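Local coordinates for probable ABC transporter phosphite binding protein PhnD1 (Prochlorococcus marinus str. MIT 9301, PDB 5LQ5) that binds inorganic phosphite strongly, and methylphosphonate and phosphate only very weakly, probably as the solute-binding component of an ABC transporter, at residues Asn103-Ile108 with Glu195-Thr200. Residues are numbered along the deposited sequence; the frame is centred on the assembly and turned at random.
Sequences NSISNI and ELFWIT
A classic beta bulge in strand 194-199 places Phe197 and Trp198 opposite Phe94 of the neighbouring strand 92-97; both aromatic side chains pack on Ile105 of segment 103-108, and that of Trp198 also on Ile108. Strand 194-199 is the outermost on its side of the five-stranded mixed sheet of one lobe of this periplasmic binding protein, and segment 103-108, part of the connection between strands 92-97 and 119-121, packs along it. One backbone hydrogen bond ties the two segments: Ile105 N donates to Phe197 O over 3.0 Å, nearly straight at 174°. Beside this bond the side chain of Ile105 wedges between the two aromatics. With chi1 at 57°, its CG1 branch sits between the backbone N and the carbonyl carbon and comes over one face of the Phe197 ring, a CH-pi contact in which CG1 lies 4.0 Å from the ring centroid. The terminal CD1 reaches over a face of the Trp198 five-membered ring in a second CH-pi contact, 4.1 Å from that centroid, while CG2 touches Phe197 CZ. Phe197 CG, anti to the backbone N (chi1 -176°), carries its ring under Ile105 CG1. Farther along, the indole reaches Ile108, whose CA lies over one ring face, 3.4 Å above the plane and offset toward the rim, opposite the face that carries Thr200 CA; Ile108 CG1 packs 3.6 Å from Trp198 CH2. Phe136 of helix 127-139 touches both Ile108 and Trp198, joining this apolar cluster to the helix, while Leu114 and Val96 add to the packing around Phe197. Trp198 NE1 donates to a water over 2.9 Å, which gives a weak hydrogen bond to Ser106 O. Next to NE1, Trp198 CD1 meets Ile105 O at 3.5 Å, the carbonyl oxygen lying at the ring edge and in its plane.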
loop_
_atom_site.group_PDB
_atom_site.type_symbol
_atom_site.label_atom_id
_atom_site.label_comp_id
_atom_site.label_asym_id
_atom_site.label_seq_id
_atom_site.Cartn_x
_atom_site.Cartn_y
_atom_site.Cartn_z
ATOM N N ASN A 103 -6.603 -14.327 -22.931
ATOM C CA ASN A 103 -5.361 -14.993 -22.547
ATOM C C ASN A 103 -4.410 -14.022 -21.878
ATOM O O ASN A 103 -4.386 -12.844 -22.207
ATOM C CB ASN A 103 -4.700 -15.630 -23.773
ATOM C CG ASN A 103 -5.539 -16.767 -24.345
ATOM O OD1 ASN A 103 -6.143 -17.543 -23.600
ATOM N ND2 ASN A 103 -5.598 -16.860 -25.669
ATOM N N SER A 104 -3.670 -14.533 -20.897
ATOM C CA SER A 104 -2.594 -13.768 -20.225
ATOM C C SER A 104 -1.535 -13.336 -21.215
ATOM O O SER A 104 -1.338 -13.962 -22.254
ATOM C CB SER A 104 -1.981 -14.518 -19.033
ATOM O OG SER A 104 -1.315 -15.703 -19.420
ATOM N N ILE A 105 -0.843 -12.281 -20.848
ATOM C CA ILE A 105 0.222 -11.676 -21.649
ATOM C C ILE A 105 1.578 -11.775 -20.930
ATOM O O ILE A 105 1.648 -11.965 -19.707
ATOM C CB ILE A 105 -0.093 -10.222 -22.052
ATOM C CG1 ILE A 105 -0.367 -9.352 -20.807
ATOM C CG2 ILE A 105 -1.288 -10.184 -23.001
ATOM C CD1 ILE A 105 -0.273 -7.877 -21.070
ATOM N N SER A 106 2.628 -11.719 -21.731
ATOM C CA SER A 106 4.034 -11.866 -21.272
ATOM C C SER A 106 4.913 -10.696 -21.717
ATOM O O SER A 106 6.136 -10.739 -21.618
ATOM C CB SER A 106 4.627 -13.182 -21.793
ATOM O OG SER A 106 4.480 -13.258 -23.201
ATOM N N ASN A 107 4.260 -9.652 -22.205
ATOM C CA ASN A 107 4.919 -8.416 -22.626
ATOM C C ASN A 107 3.989 -7.237 -22.349
ATOM O O ASN A 107 2.778 -7.344 -22.533
ATOM C CB ASN A 107 5.260 -8.441 -24.115
ATOM C CG ASN A 107 6.064 -7.231 -24.544
ATOM O OD1 ASN A 107 5.517 -6.266 -25.098
ATOM N ND2 ASN A 107 7.360 -7.257 -24.253
ATOM N N ILE A 108 4.568 -6.116 -21.929
ATOM C CA ILE A 108 3.800 -4.896 -21.616
ATOM C C ILE A 108 2.866 -4.417 -22.753
ATOM O O ILE A 108 1.791 -3.882 -22.502
ATOM C CB ILE A 108 4.729 -3.723 -21.185
ATOM C CG1 ILE A 108 3.933 -2.554 -20.587
ATOM C CG2 ILE A 108 5.582 -3.217 -22.341
ATOM C CD1 ILE A 108 4.804 -1.524 -19.919
ATOM N N GLU A 195 -8.707 -14.316 -13.209
ATOM C CA GLU A 195 -7.467 -14.860 -13.769
ATOM C C GLU A 195 -6.387 -13.784 -13.763
ATOM O O GLU A 195 -6.657 -12.611 -14.044
ATOM C CB GLU A 195 -7.655 -15.320 -15.227
ATOM C CG GLU A 195 -8.514 -16.552 -15.422
ATOM C CD GLU A 195 -7.755 -17.874 -15.288
ATOM O OE1 GLU A 195 -6.652 -17.918 -14.696
ATOM O OE2 GLU A 195 -8.273 -18.891 -15.795
ATOM N N LEU A 196 -5.165 -14.191 -13.463
ATOM C CA LEU A 196 -3.980 -13.333 -13.645
ATOM C C LEU A 196 -3.759 -13.050 -15.122
ATOM O O LEU A 196 -3.648 -13.983 -15.945
ATOM C CB LEU A 196 -2.718 -13.942 -13.014
ATOM C CG LEU A 196 -1.391 -13.206 -13.235
ATOM C CD1 LEU A 196 -1.387 -11.911 -12.419
ATOM C CD2 LEU A 196 -0.183 -14.056 -12.873
ATOM N N PHE A 197 -3.608 -11.766 -15.420
ATOM C CA PHE A 197 -3.403 -11.242 -16.792
ATOM C C PHE A 197 -1.969 -10.845 -17.070
ATOM O O PHE A 197 -1.409 -11.212 -18.110
ATOM C CB PHE A 197 -4.392 -10.106 -17.122
ATOM C CG PHE A 197 -4.308 -9.584 -18.541
ATOM C CD1 PHE A 197 -4.735 -10.344 -19.613
ATOM C CD2 PHE A 197 -3.811 -8.320 -18.810
ATOM C CE1 PHE A 197 -4.647 -9.861 -20.905
ATOM C CE2 PHE A 197 -3.758 -7.824 -20.093
ATOM C CZ PHE A 197 -4.154 -8.624 -21.167
ATOM N N TRP A 198 -1.378 -10.085 -16.153
ATOM C CA TRP A 198 0.003 -9.599 -16.292
ATOM C C TRP A 198 0.610 -9.239 -14.943
ATOM O O TRP A 198 -0.090 -8.729 -14.067
ATOM C CB TRP A 198 0.089 -8.413 -17.257
ATOM C CG TRP A 198 1.447 -8.006 -17.683
ATOM C CD1 TRP A 198 2.353 -8.791 -18.349
ATOM C CD2 TRP A 198 2.060 -6.719 -17.557
ATOM N NE1 TRP A 198 3.490 -8.092 -18.609
ATOM C CE2 TRP A 198 3.347 -6.814 -18.138
ATOM C CE3 TRP A 198 1.665 -5.496 -16.985
ATOM C CZ2 TRP A 198 4.231 -5.738 -18.181
ATOM C CZ3 TRP A 198 2.556 -4.422 -17.041
ATOM C CH2 TRP A 198 3.827 -4.559 -17.613
ATOM N N ILE A 199 1.901 -9.538 -14.804
ATOM C CA ILE A 199 2.724 -9.101 -13.670
ATOM C C ILE A 199 3.655 -7.982 -14.160
ATOM O O ILE A 199 4.346 -8.113 -15.158
ATOM C CB ILE A 199 3.546 -10.246 -13.025
ATOM C CG1 ILE A 199 2.638 -11.372 -12.534
ATOM C CG2 ILE A 199 4.421 -9.712 -11.907
ATOM C CD1 ILE A 199 3.396 -12.676 -12.264
ATOM N N THR A 200 3.657 -6.864 -13.435
ATOM C CA THR A 200 4.449 -5.692 -13.809
ATOM C C THR A 200 5.935 -5.782 -13.452
ATOM O O THR A 200 6.327 -6.613 -12.607
ATOM C CB THR A 200 3.913 -4.404 -13.137
ATOM O OG1 THR A 200 4.234 -4.377 -11.723
ATOM C CG2 THR A 200 2.366 -4.254 -13.344
HETATM O O HOH W 1 6.038 -9.421 -18.993
#